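Local coordinates for protein deoxyhypusine hydroxylase (Homo sapiens, PDB 4D50) that hydroxylates the deoxyhypusine residue of the translation factor eIF5A with a di-iron centre and molecular oxygen, completing the unusual amino acid hypusine, at residues Gly147-Val152 and Leu187-Gly192; Cys127-Arg132 and Arg175-Arg180; Gln220-Ala225 and Gly252-Pro257; Gln17-Pro22 and Ala46-Ala51. All blocks are in the same frame, centred on the assembly; numbering follows the deposited sequence.

How the contacts relate
All four contacts join neighbouring parts of an all-helical HEAT-repeat protein. Contacts 1 and 3 are surface contacts; contacts 2 and 4 are partly buried. Contacts 1 and 2 both use helix 177-190, the first at its C-terminal end and the second at its N-terminal start. Contacts 1 and 3 touch, because Gln220 of contact 3 bonds to Arg188 and Ser151 of contact 1. Contact 4 lies apart, about 31 Å from contact 1 between centres. Its chemistry is mostly apolar. Contact 2 mixes leucine and aromatic packing with a salt bridge, contact 3 sets a salt bridge beside an isoleucine, and contact 1 lays an arginine on a tyrosine.

Contact 1 of 4, residues Gly147-Val152 and Leu187-Gly192; sequences GPYLSV and LRNAGG
The Tyr149 ring carries the Arg188 side chain on one face. Arg188 CD sits 3.8 Å from the ring centroid of Tyr149, a CH-pi contact only 17° off the ring normal. The guanidinium follows over the ring's rim, with Arg188 NE 3.2 Å from Tyr149 CD1. The two planes are 27° apart, so the groups lie roughly flat on each other. At the ring edge, near its plane, is Asn189 OD1. The hydroxyl end meets a water, 2.8 Å from Tyr149 OH, which donates to the backbone O of Arg188.

Asn189 meets the guanidinium at the guanidinium's edge, near its plane. Asn189 OD1 accepts from Arg188 NE at 3.0 Å and from Arg188 NH2 at 2.8 Å, a side-on grip by two nitrogens on one oxygen. The bend of the arginine at chi3 (66°) turns NE and NH2 back to this neighbour. Pro148 CG packs on the same amide, 3.6 Å from Asn189 OD1. Outside the segments, Asp153 forms a salt bridge with Arg188 NH2 and a hydrogen bond with Ser151 OG. Gln220 of helix 208-221 bonds to both Arg188 NH1 and Ser151 OG.

A leucine in place of Arg188 would probably leave Asp153 without its charge partner and Asn189 OD1 without its two donors. This is a surface contact, and the side chain of Ser151 is about 12 Å from a bound iron. It pins the loop that follows helix 121-140 to the C-terminal end of helix 177-190, an end that lies in the third HEAT-like repeat.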
loop_
_atom_site.group_PDB
_atom_site.type_symbol
_atom_site.label_atom_id
_atom_site.label_comp_id
_atom_site.label_asym_id
_atom_site.label_seq_id
_atom_site.Cartn_x
_atom_site.Cartn_y
_atom_site.Cartn_z
ATOM N N GLY A 147 2.043 -13.163 -11.237
ATOM C CA GLY A 147 3.373 -13.382 -10.748
ATOM C C GLY A 147 3.329 -14.041 -9.378
ATOM O O GLY A 147 2.305 -14.562 -8.945
ATOM N N PRO A 148 4.452 -14.037 -8.690
ATOM C CA PRO A 148 4.620 -14.590 -7.341
ATOM C C PRO A 148 3.922 -13.857 -6.209
ATOM O O PRO A 148 3.887 -14.338 -5.118
ATOM C CB PRO A 148 6.116 -14.534 -7.116
ATOM C CG PRO A 148 6.648 -13.557 -8.117
ATOM C CD PRO A 148 5.716 -13.542 -9.259
ATOM N N TYR A 149 3.413 -12.644 -6.443
ATOM C CA TYR A 149 2.647 -11.900 -5.422
ATOM C C TYR A 149 1.199 -11.684 -5.901
ATOM O O TYR A 149 0.954 -11.563 -7.064
ATOM C CB TYR A 149 3.347 -10.577 -5.132
ATOM C CG TYR A 149 4.704 -10.853 -4.477
ATOM C CD1 TYR A 149 5.815 -11.107 -5.260
ATOM C CD2 TYR A 149 4.818 -10.996 -3.115
ATOM C CE1 TYR A 149 7.030 -11.454 -4.685
ATOM C CE2 TYR A 149 6.010 -11.308 -2.533
ATOM C CZ TYR A 149 7.117 -11.521 -3.343
ATOM O OH TYR A 149 8.307 -11.813 -2.883
ATOM N N LEU A 150 0.267 -11.735 -4.989
ATOM C CA LEU A 150 -1.140 -11.691 -5.352
ATOM C C LEU A 150 -1.678 -10.280 -5.327
ATOM O O LEU A 150 -2.822 -10.041 -5.778
ATOM C CB LEU A 150 -1.974 -12.604 -4.460
ATOM C CG LEU A 150 -1.628 -14.117 -4.524
ATOM C CD1 LEU A 150 -2.333 -14.906 -3.465
ATOM C CD2 LEU A 150 -1.886 -14.702 -5.917
ATOM N N SER A 151 -0.844 -9.366 -4.902
ATOM C CA SER A 151 -1.159 -7.945 -4.914
ATOM C C SER A 151 -1.420 -7.468 -6.293
ATOM O O SER A 151 -0.818 -7.979 -7.273
ATOM C CB SER A 151 -0.032 -7.101 -4.278
ATOM O OG SER A 151 1.215 -7.377 -4.848
ATOM N N VAL A 152 -2.242 -6.431 -6.397
ATOM C CA VAL A 152 -2.305 -5.676 -7.611
ATOM C C VAL A 152 -1.382 -4.481 -7.503
ATOM O O VAL A 152 -1.601 -3.595 -6.662
ATOM C CB VAL A 152 -3.741 -5.157 -7.869
ATOM C CG1 VAL A 152 -3.801 -4.379 -9.204
ATOM C CG2 VAL A 152 -4.781 -6.279 -7.779
ATOM N N LEU A 187 12.531 -6.662 -9.390
ATOM C CA LEU A 187 13.562 -6.966 -8.323
ATOM C C LEU A 187 12.924 -7.803 -7.258
ATOM O O LEU A 187 13.474 -8.778 -6.852
ATOM C CB LEU A 187 14.176 -5.701 -7.795
ATOM C CG LEU A 187 15.281 -5.123 -8.678
ATOM C CD1 LEU A 187 15.532 -3.666 -8.350
ATOM C CD2 LEU A 187 16.524 -5.939 -8.603
ATOM N N ARG A 188 11.758 -7.376 -6.801
ATOM C CA ARG A 188 10.988 -8.061 -5.797
ATOM C C ARG A 188 10.732 -9.515 -6.266
ATOM O O ARG A 188 10.990 -10.485 -5.548
ATOM C CB ARG A 188 9.731 -7.322 -5.428
ATOM C CG ARG A 188 8.851 -8.178 -4.523
ATOM C CD ARG A 188 7.360 -7.822 -4.632
ATOM N NE ARG A 188 6.835 -8.136 -5.952
ATOM C CZ ARG A 188 5.672 -7.699 -6.433
ATOM N NH1 ARG A 188 4.802 -6.987 -5.675
ATOM N NH2 ARG A 188 5.337 -8.093 -7.644
ATOM N N ASN A 189 10.292 -9.665 -7.528
ATOM C CA ASN A 189 10.001 -10.990 -8.048
ATOM C C ASN A 189 11.232 -11.865 -8.234
ATOM O O ASN A 189 11.127 -13.110 -8.034
ATOM C CB ASN A 189 9.329 -10.844 -9.419
ATOM C CG ASN A 189 7.912 -10.255 -9.303
ATOM O OD1 ASN A 189 7.358 -10.000 -8.222
ATOM N ND2 ASN A 189 7.306 -10.056 -10.454
ATOM N N ALA A 190 12.361 -11.276 -8.581
ATOM C CA ALA A 190 13.658 -11.992 -8.672
ATOM C C ALA A 190 14.071 -12.621 -7.375
ATOM O O ALA A 190 14.484 -13.848 -7.325
ATOM C CB ALA A 190 14.720 -11.031 -9.189
ATOM N N GLY A 191 13.777 -11.923 -6.305
ATOM C CA GLY A 191 14.138 -12.335 -4.956
ATOM C C GLY A 191 15.604 -12.525 -4.692
ATOM O O GLY A 191 16.453 -12.304 -5.535
ATOM N N GLY A 192 15.858 -12.997 -3.490
ATOM C CA GLY A 192 17.184 -13.254 -2.929
ATOM C C GLY A 192 17.828 -12.011 -2.326
ATOM O O GLY A 192 17.253 -10.874 -2.338
HETATM O O HOH W 1 10.291 -12.852 -4.607
#

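Contact 2 of 4, residues Cys127-Arg132 and Arg175-Arg180; sequences CQLAVR and RPLFER
Arg132 reaches from helix 121-140 across Phe178 to Glu179. Its CB lies over the Phe178 ring, 3.6 Å from the centroid and 15° off the normal, a CH-pi contact. Arg132 CG passes 4.1 Å from Phe178 CG. The chain then bends at chi2 and chi3, which brings the guanidinium past the CD2 edge of the ring, on the side where CB lies. Arg132 NE passes Phe178 CD2, and CZ lies against the same atom. Phe178 CD2 is thus over the centre of one guanidinium face, with the two planes 43° apart. At the tip, NH1 and NH2 grip Glu179 end-on, one to each carboxylate oxygen. Glu179 OE1 takes Arg132 NH1 on its syn lone pair, at 3.2 Å. Arg132 NH2 is also 3.2 Å from Glu179 OE2, and this bond is the straighter (164°). The aromatic ring and the carboxylate together probably limit how far the guanidinium can turn.

Beside the salt bridge the contact is apolar. Leu129 CD2 comes within 3.5 Å of Phe178 CA, and Leu129 CD1 packs on Leu177 CD2 at 3.9 Å. Leu209 of helix 208-221 touches Leu129, and Phe210 touches Leu177. Ala155 and Pro156 of a loop lie against Phe178.

The two helices belong to the HEAT-repeat scaffold. The contact joins helix 121-140 to the N-terminal start of helix 177-190, across the long link between the halves of the chain that supply the iron ligands.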
loop_
_atom_site.group_PDB
_atom_site.type_symbol
_atom_site.label_atom_id
_atom_site.label_comp_id
_atom_site.label_asym_id
_atom_site.label_seq_id
_atom_site.Cartn_x
_atom_site.Cartn_y
_atom_site.Cartn_z
ATOM N N CYS A 127 -0.809 9.646 -9.577
ATOM C CA CYS A 127 -1.808 9.654 -10.638
ATOM C C CYS A 127 -1.068 9.524 -11.984
ATOM O O CYS A 127 -1.586 8.906 -12.956
ATOM C CB CYS A 127 -2.748 10.924 -10.594
ATOM S SG CYS A 127 -3.766 10.929 -9.135
ATOM N N GLN A 128 0.173 10.011 -12.059
ATOM C CA GLN A 128 0.969 9.780 -13.268
ATOM C C GLN A 128 1.198 8.318 -13.487
ATOM O O GLN A 128 1.090 7.815 -14.612
ATOM C CB GLN A 128 2.265 10.556 -13.194
ATOM C CG GLN A 128 2.036 12.076 -13.274
ATOM C CD GLN A 128 3.240 12.832 -12.785
ATOM O OE1 GLN A 128 4.366 12.339 -12.886
ATOM N NE2 GLN A 128 3.025 13.954 -12.190
ATOM N N LEU A 129 1.516 7.621 -12.423
ATOM C CA LEU A 129 1.749 6.180 -12.472
ATOM C C LEU A 129 0.508 5.441 -12.863
ATOM O O LEU A 129 0.581 4.503 -13.676
ATOM C CB LEU A 129 2.283 5.667 -11.112
ATOM C CG LEU A 129 3.693 6.065 -10.800
ATOM C CD1 LEU A 129 4.033 5.737 -9.341
ATOM C CD2 LEU A 129 4.707 5.399 -11.689
ATOM N N ALA A 130 -0.646 5.893 -12.366
ATOM C CA ALA A 130 -1.871 5.143 -12.563
ATOM C C ALA A 130 -2.312 5.324 -14.047
ATOM O O ALA A 130 -2.838 4.406 -14.603
ATOM C CB ALA A 130 -2.885 5.502 -11.542
ATOM N N VAL A 131 -2.112 6.515 -14.619
ATOM C CA VAL A 131 -2.391 6.759 -16.041
ATOM C C VAL A 131 -1.498 5.862 -16.907
ATOM O O VAL A 131 -1.976 5.214 -17.785
ATOM C CB VAL A 131 -2.194 8.231 -16.413
ATOM C CG1 VAL A 131 -2.215 8.373 -17.929
ATOM C CG2 VAL A 131 -3.276 9.087 -15.747
ATOM N N ARG A 132 -0.232 5.721 -16.532
ATOM C CA ARG A 132 0.614 4.806 -17.302
ATOM C C ARG A 132 0.160 3.327 -17.159
ATOM O O ARG A 132 0.265 2.533 -18.098
ATOM C CB ARG A 132 2.076 4.951 -16.801
ATOM C CG ARG A 132 2.834 6.228 -17.181
ATOM C CD ARG A 132 3.088 6.401 -18.661
ATOM N NE ARG A 132 3.736 5.255 -19.290
ATOM C CZ ARG A 132 5.058 5.038 -19.348
ATOM N NH1 ARG A 132 5.930 5.858 -18.796
ATOM N NH2 ARG A 132 5.514 3.957 -20.027
ATOM N N ARG A 175 15.318 8.371 -15.447
ATOM C CA ARG A 175 14.266 7.581 -16.054
ATOM C C ARG A 175 12.909 7.926 -15.489
ATOM O O ARG A 175 12.819 8.360 -14.345
ATOM C CB ARG A 175 14.486 6.094 -15.862
ATOM C CG ARG A 175 15.803 5.661 -16.417
ATOM C CD ARG A 175 15.892 4.162 -16.382
ATOM N NE ARG A 175 17.270 3.729 -16.556
ATOM C CZ ARG A 175 17.623 2.609 -17.157
ATOM N NH1 ARG A 175 16.694 1.809 -17.692
ATOM N NH2 ARG A 175 18.907 2.306 -17.226
ATOM N N PRO A 176 11.851 7.777 -16.292
ATOM C CA PRO A 176 10.507 7.989 -15.779
ATOM C C PRO A 176 10.194 7.082 -14.602
ATOM O O PRO A 176 10.617 5.897 -14.567
ATOM C CB PRO A 176 9.610 7.622 -16.965
ATOM C CG PRO A 176 10.486 7.554 -18.188
ATOM C CD PRO A 176 11.879 7.507 -17.741
ATOM N N LEU A 177 9.406 7.615 -13.682
ATOM C CA LEU A 177 9.024 6.937 -12.488
ATOM C C LEU A 177 8.408 5.571 -12.768
ATOM O O LEU A 177 8.698 4.590 -12.095
ATOM C CB LEU A 177 8.070 7.772 -11.704
ATOM C CG LEU A 177 7.984 7.324 -10.278
ATOM C CD1 LEU A 177 9.312 7.325 -9.543
ATOM C CD2 LEU A 177 7.018 8.234 -9.602
ATOM N N PHE A 178 7.596 5.493 -13.832
ATOM C CA PHE A 178 6.943 4.242 -14.129
ATOM C C PHE A 178 7.940 3.179 -14.456
ATOM O O PHE A 178 7.779 2.030 -14.012
ATOM C CB PHE A 178 5.971 4.414 -15.302
ATOM C CG PHE A 178 5.099 3.233 -15.559
ATOM C CD1 PHE A 178 4.064 2.930 -14.713
ATOM C CD2 PHE A 178 5.268 2.476 -16.718
ATOM C CE1 PHE A 178 3.224 1.878 -14.987
ATOM C CE2 PHE A 178 4.396 1.482 -17.022
ATOM C CZ PHE A 178 3.358 1.183 -16.163
ATOM N N GLU A 179 8.970 3.541 -15.208
ATOM C CA GLU A 179 9.957 2.541 -15.627
ATOM C C GLU A 179 10.753 2.061 -14.380
ATOM O O GLU A 179 11.117 0.868 -14.270
ATOM C CB GLU A 179 10.864 3.150 -16.677
ATOM C CG GLU A 179 10.412 3.050 -18.120
ATOM C CD GLU A 179 9.139 3.818 -18.500
ATOM O OE1 GLU A 179 8.625 4.644 -17.706
ATOM O OE2 GLU A 179 8.653 3.576 -19.640
ATOM N N ARG A 180 10.989 2.990 -13.457
ATOM C CA ARG A 180 11.700 2.703 -12.240
ATOM C C ARG A 180 10.864 1.746 -11.406
ATOM O O ARG A 180 11.435 0.871 -10.757
ATOM C CB ARG A 180 12.041 3.975 -11.446
ATOM C CG ARG A 180 12.830 4.916 -12.284
ATOM C CD ARG A 180 13.239 6.145 -11.502
ATOM N NE ARG A 180 14.126 5.865 -10.377
ATOM C CZ ARG A 180 14.441 6.777 -9.439
ATOM N NH1 ARG A 180 13.989 8.051 -9.523
ATOM N NH2 ARG A 180 15.256 6.495 -8.440
#

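Contact 3 of 4, residues Gln220-Ala225 and Gly252-Pro257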
loop_
_atom_site.group_PDB
_atom_site.type_symbol
_atom_site.label_atom_id
_atom_site.label_comp_id
_atom_site.label_asym_id
_atom_site.label_seq_id
_atom_site.Cartn_x
_atom_site.Cartn_y
_atom_site.Cartn_z
ATOM N N GLN A 220 7.043 -7.035 1.272
ATOM C CA GLN A 220 6.444 -8.174 0.556
ATOM C C GLN A 220 7.459 -9.248 0.362
ATOM O O GLN A 220 7.136 -10.448 0.632
ATOM C CB GLN A 220 5.951 -7.726 -0.824
ATOM C CG GLN A 220 4.739 -6.865 -0.831
ATOM C CD GLN A 220 4.227 -6.720 -2.275
ATOM O OE1 GLN A 220 4.920 -6.220 -3.165
ATOM N NE2 GLN A 220 3.050 -7.224 -2.489
ATOM N N LEU A 221 8.667 -8.859 -0.066
ATOM C CA LEU A 221 9.790 -9.777 -0.307
ATOM C C LEU A 221 10.184 -10.440 1.029
ATOM O O LEU A 221 10.447 -11.651 1.080
ATOM C CB LEU A 221 10.996 -9.044 -0.818
ATOM C CG LEU A 221 12.242 -9.854 -1.148
ATOM C CD1 LEU A 221 11.953 -11.043 -2.099
ATOM C CD2 LEU A 221 13.238 -8.939 -1.764
ATOM N N GLN A 222 10.125 -9.677 2.107
ATOM C CA GLN A 222 10.296 -10.311 3.432
ATOM C C GLN A 222 11.672 -10.945 3.597
ATOM O O GLN A 222 11.836 -11.887 4.415
ATOM C CB GLN A 222 9.166 -11.362 3.712
ATOM C CG GLN A 222 8.108 -10.871 4.666
ATOM C CD GLN A 222 7.181 -11.974 5.171
ATOM O OE1 GLN A 222 5.988 -11.935 4.964
ATOM N NE2 GLN A 222 7.742 -12.969 5.855
ATOM N N HIS A 223 12.684 -10.463 2.876
ATOM C CA HIS A 223 14.009 -10.986 2.993
ATOM C C HIS A 223 14.755 -10.214 4.087
ATOM O O HIS A 223 14.804 -8.970 4.089
ATOM C CB HIS A 223 14.818 -10.879 1.742
ATOM C CG HIS A 223 16.029 -11.753 1.744
ATOM N ND1 HIS A 223 17.158 -11.491 2.497
ATOM C CD2 HIS A 223 16.266 -12.926 1.115
ATOM C CE1 HIS A 223 18.049 -12.446 2.318
ATOM N NE2 HIS A 223 17.541 -13.328 1.478
ATOM N N GLU A 224 15.332 -10.974 5.008
ATOM C CA GLU A 224 15.918 -10.421 6.214
ATOM C C GLU A 224 17.160 -9.517 5.973
ATOM O O GLU A 224 17.547 -8.745 6.853
ATOM C CB GLU A 224 16.289 -11.624 7.130
ATOM C CG GLU A 224 16.277 -11.383 8.622
ATOM C CD GLU A 224 16.515 -12.671 9.421
ATOM O OE1 GLU A 224 16.020 -13.761 9.008
ATOM O OE2 GLU A 224 17.194 -12.587 10.482
ATOM N N ALA A 225 17.796 -9.631 4.800
ATOM C CA ALA A 225 19.001 -8.831 4.457
ATOM C C ALA A 225 18.665 -7.343 4.454
ATOM O O ALA A 225 19.569 -6.538 4.621
ATOM C CB ALA A 225 19.604 -9.218 3.109
ATOM N N GLY A 252 7.248 -5.117 10.503
ATOM C CA GLY A 252 6.105 -5.891 10.982
ATOM C C GLY A 252 5.825 -7.186 10.260
ATOM O O GLY A 252 5.590 -8.242 10.902
ATOM N N ALA A 253 5.853 -7.154 8.924
ATOM C CA ALA A 253 5.671 -8.328 8.150
ATOM C C ALA A 253 6.793 -9.349 8.357
ATOM O O ALA A 253 6.493 -10.536 8.416
ATOM C CB ALA A 253 5.620 -7.929 6.717
ATOM N N ILE A 254 8.043 -8.886 8.443
ATOM C CA ILE A 254 9.196 -9.784 8.549
ATOM C C ILE A 254 9.127 -10.410 9.924
ATOM O O ILE A 254 9.242 -11.612 10.060
ATOM C CB ILE A 254 10.501 -9.044 8.241
ATOM C CG1 ILE A 254 10.446 -8.575 6.778
ATOM C CG2 ILE A 254 11.744 -9.902 8.473
ATOM C CD1 ILE A 254 11.437 -7.502 6.395
ATOM N N ALA A 255 8.912 -9.587 10.939
ATOM C CA ALA A 255 8.559 -10.055 12.310
ATOM C C ALA A 255 9.680 -10.888 12.998
ATOM O O ALA A 255 9.380 -11.721 13.857
ATOM C CB ALA A 255 7.252 -10.800 12.276
ATOM N N ARG A 256 10.951 -10.643 12.621
ATOM C CA ARG A 256 12.071 -11.311 13.262
ATOM C C ARG A 256 12.301 -10.519 14.551
ATOM O O ARG A 256 11.936 -9.341 14.631
ATOM C CB ARG A 256 13.331 -11.300 12.376
ATOM C CG ARG A 256 13.199 -12.146 11.106
ATOM C CD ARG A 256 13.163 -13.623 11.444
ATOM N NE ARG A 256 13.882 -14.510 10.549
ATOM C CZ ARG A 256 13.401 -15.545 9.848
ATOM N NH1 ARG A 256 12.101 -15.843 9.787
ATOM N NH2 ARG A 256 14.265 -16.301 9.173
ATOM N N PRO A 257 12.899 -11.152 15.584
ATOM C CA PRO A 257 13.179 -10.447 16.848
ATOM C C PRO A 257 13.838 -9.047 16.678
ATOM O O PRO A 257 13.511 -8.072 17.387
ATOM C CB PRO A 257 14.112 -11.441 17.557
ATOM C CG PRO A 257 13.509 -12.764 17.170
ATOM C CD PRO A 257 13.186 -12.598 15.700
#
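An extended Glu224 chain and a folded Arg256 chain bring carboxylate and guanidinium together. Glu224 has CG anti to the backbone N (chi1 -151°) and runs on straight, while Arg256 bends at chi2 (-70°) and again at chi3. The contact joins two successive HEAT-like repeats, the fourth and the fifth, where helices 208-221 and 241-254 both end. Each end is followed by a residue of positive phi, Gln222 and Ala255.

Ile254 is the buried part. Its CG1 lies 3.8 Å from Gln222 CA, and the Gln222 side chain slides past it in the opposite direction. Val227 and Leu230 of helix 227-235 also touch Ile254, so the isoleucine is packed against two elements of the neighbouring repeat. Beyond it, Gln222 CD passes 3.6 Å from the backbone O of Ala253, a contact without a hydrogen bond. The His223 CB points away from 252-257, and His223 ND1 accepts from Ala225 N at 3.0 Å, close to the ring plane.

The salt bridge lies at the exposed edge. The Glu224 carboxylate and Arg256 guanidinium planes are 77° apart. A weak second bond runs from Arg256 NH2 to Glu224 OE1. The shorter one, Arg256 NE to Glu224 OE1 at 2.7 Å, approaches from above the carboxylate plane.

Contact 4 of 4, residues Gln17-Pro22 and Ala46-Ala51; sequences QTLVDP and AWISQA
Trp47 O takes a weak backbone bond from Ala51 N, and Val20 CG1 and Leu19 CD2 of helix 3-20 pack against it. Val20 CG1 comes to 3.6 Å from this carbonyl oxygen of Trp47, and Leu19 CD2 approaches it at 3.9 Å.

Gln17 N sits over one face of the Trp47 ring, toward the rim, and Gln17 CG is 3.8 Å from Trp47 CH2. Val20 CG1 comes at the ring's edge, 4.0 Å from Trp47 CE3. The indole NE1 bonds to Asp13, one helical turn before Gln17, which helps fix the ring's rotation. With an alanine in place of Trp47, Asp13 is likely to lose this donor and a gap to open beside Gln17 and Val20.

This is helix-on-helix packing in a HEAT-repeat solenoid, at the N-terminal end of the chain. On the buried side, toward helices 26-39 and 57-70, Leu19 carries the contact. With CG anti to the backbone N (chi1 -176°), it sends CD2 to within 4.2 Å of Ile48 CG1, and Leu19 CG lies 4.1 Å from Ala51 CB. Leu33 touches both Leu19 and Ile48, and Leu63 touches Ile48 and Ala51. At the exposed side, the amide end of Gln50 covers Val20, with Gln50 NE2 3.7 Å from Val20 CG2.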
loop_
_atom_site.group_PDB
_atom_site.type_symbol
_atom_site.label_atom_id
_atom_site.label_comp_id
_atom_site.label_asym_id
_atom_site.label_seq_id
_atom_site.Cartn_x
_atom_site.Cartn_y
_atom_site.Cartn_z
ATOM N N GLN A 17 -19.475 -3.269 11.528
ATOM C CA GLN A 17 -19.667 -2.474 12.756
ATOM C C GLN A 17 -18.369 -2.344 13.512
ATOM O O GLN A 17 -18.138 -1.301 14.115
ATOM C CB GLN A 17 -20.811 -3.034 13.624
ATOM C CG GLN A 17 -22.142 -2.459 13.163
ATOM C CD GLN A 17 -23.343 -3.369 13.372
ATOM O OE1 GLN A 17 -23.227 -4.523 13.771
ATOM N NE2 GLN A 17 -24.524 -2.819 13.105
ATOM N N THR A 18 -17.545 -3.384 13.503
ATOM C CA THR A 18 -16.247 -3.384 14.240
ATOM C C THR A 18 -15.300 -2.350 13.596
ATOM O O THR A 18 -14.837 -1.496 14.258
ATOM C CB THR A 18 -15.607 -4.717 14.226
ATOM O OG1 THR A 18 -16.454 -5.651 14.900
ATOM C CG2 THR A 18 -14.268 -4.711 14.886
ATOM N N LEU A 19 -15.142 -2.420 12.281
ATOM C CA LEU A 19 -14.437 -1.417 11.540
ATOM C C LEU A 19 -14.768 0.059 11.802
ATOM O O LEU A 19 -13.878 0.867 11.912
ATOM C CB LEU A 19 -14.557 -1.697 10.026
ATOM C CG LEU A 19 -13.753 -0.728 9.158
ATOM C CD1 LEU A 19 -12.269 -0.705 9.456
ATOM C CD2 LEU A 19 -14.047 -1.122 7.683
ATOM N N VAL A 20 -16.063 0.416 11.848
ATOM C CA VAL A 20 -16.459 1.829 11.890
ATOM C C VAL A 20 -16.515 2.368 13.338
ATOM O O VAL A 20 -16.654 3.579 13.530
ATOM C CB VAL A 20 -17.774 2.146 11.187
ATOM C CG1 VAL A 20 -17.727 1.721 9.699
ATOM C CG2 VAL A 20 -18.979 1.523 11.909
ATOM N N ASP A 21 -16.361 1.491 14.298
ATOM C CA ASP A 21 -16.433 1.851 15.738
ATOM C C ASP A 21 -15.112 2.426 16.205
ATOM O O ASP A 21 -14.144 1.669 16.368
ATOM C CB ASP A 21 -16.710 0.604 16.529
ATOM C CG ASP A 21 -17.017 0.877 18.006
ATOM O OD1 ASP A 21 -16.839 2.011 18.439
ATOM O OD2 ASP A 21 -17.408 -0.083 18.680
ATOM N N PRO A 22 -15.079 3.737 16.506
ATOM C CA PRO A 22 -13.777 4.329 16.890
ATOM C C PRO A 22 -13.281 3.930 18.255
ATOM O O PRO A 22 -12.165 4.298 18.598
ATOM C CB PRO A 22 -14.025 5.828 16.791
ATOM C CG PRO A 22 -15.470 5.997 16.992
ATOM C CD PRO A 22 -16.167 4.727 16.589
ATOM N N ALA A 46 -19.498 -0.622 1.255
ATOM C CA ALA A 46 -20.161 0.432 2.008
ATOM C C ALA A 46 -19.625 0.657 3.406
ATOM O O ALA A 46 -19.472 1.796 3.811
ATOM C CB ALA A 46 -21.668 0.176 2.068
ATOM N N TRP A 47 -19.343 -0.400 4.119
ATOM C CA TRP A 47 -18.813 -0.316 5.449
ATOM C C TRP A 47 -17.366 0.266 5.408
ATOM O O TRP A 47 -16.994 1.041 6.248
ATOM C CB TRP A 47 -18.786 -1.685 6.108
ATOM C CG TRP A 47 -20.105 -2.234 6.583
ATOM C CD1 TRP A 47 -20.755 -3.343 6.102
ATOM C CD2 TRP A 47 -20.891 -1.756 7.682
ATOM N NE1 TRP A 47 -21.903 -3.577 6.823
ATOM C CE2 TRP A 47 -22.040 -2.598 7.775
ATOM C CE3 TRP A 47 -20.767 -0.679 8.558
ATOM C CZ2 TRP A 47 -23.027 -2.409 8.739
ATOM C CZ3 TRP A 47 -21.758 -0.485 9.534
ATOM C CH2 TRP A 47 -22.886 -1.335 9.597
ATOM N N ILE A 48 -16.594 -0.114 4.410
ATOM C CA ILE A 48 -15.180 0.370 4.280
ATOM C C ILE A 48 -15.247 1.876 3.994
ATOM O O ILE A 48 -14.458 2.670 4.486
ATOM C CB ILE A 48 -14.422 -0.364 3.160
ATOM C CG1 ILE A 48 -14.164 -1.852 3.531
ATOM C CG2 ILE A 48 -13.082 0.275 2.822
ATOM C CD1 ILE A 48 -13.568 -2.651 2.430
ATOM N N SER A 49 -16.243 2.246 3.168
ATOM C CA SER A 49 -16.419 3.594 2.693
ATOM C C SER A 49 -16.861 4.487 3.817
ATOM O O SER A 49 -16.398 5.628 3.909
ATOM C CB SER A 49 -17.492 3.607 1.574
ATOM O OG SER A 49 -16.966 3.001 0.366
ATOM N N GLN A 50 -17.690 3.932 4.693
ATOM C CA GLN A 50 -18.141 4.638 5.886
ATOM C C GLN A 50 -16.984 5.017 6.810
ATOM O O GLN A 50 -17.002 6.074 7.415
ATOM C CB GLN A 50 -19.245 3.846 6.608
ATOM C CG GLN A 50 -19.953 4.560 7.771
ATOM C CD GLN A 50 -21.014 3.670 8.443
ATOM O OE1 GLN A 50 -21.688 2.919 7.783
ATOM N NE2 GLN A 50 -21.061 3.676 9.775
ATOM N N ALA A 51 -15.974 4.179 6.895
ATOM C CA ALA A 51 -14.791 4.485 7.752
ATOM C C ALA A 51 -13.904 5.632 7.319
ATOM O O ALA A 51 -13.008 6.041 8.104
ATOM C CB ALA A 51 -13.974 3.220 7.963
#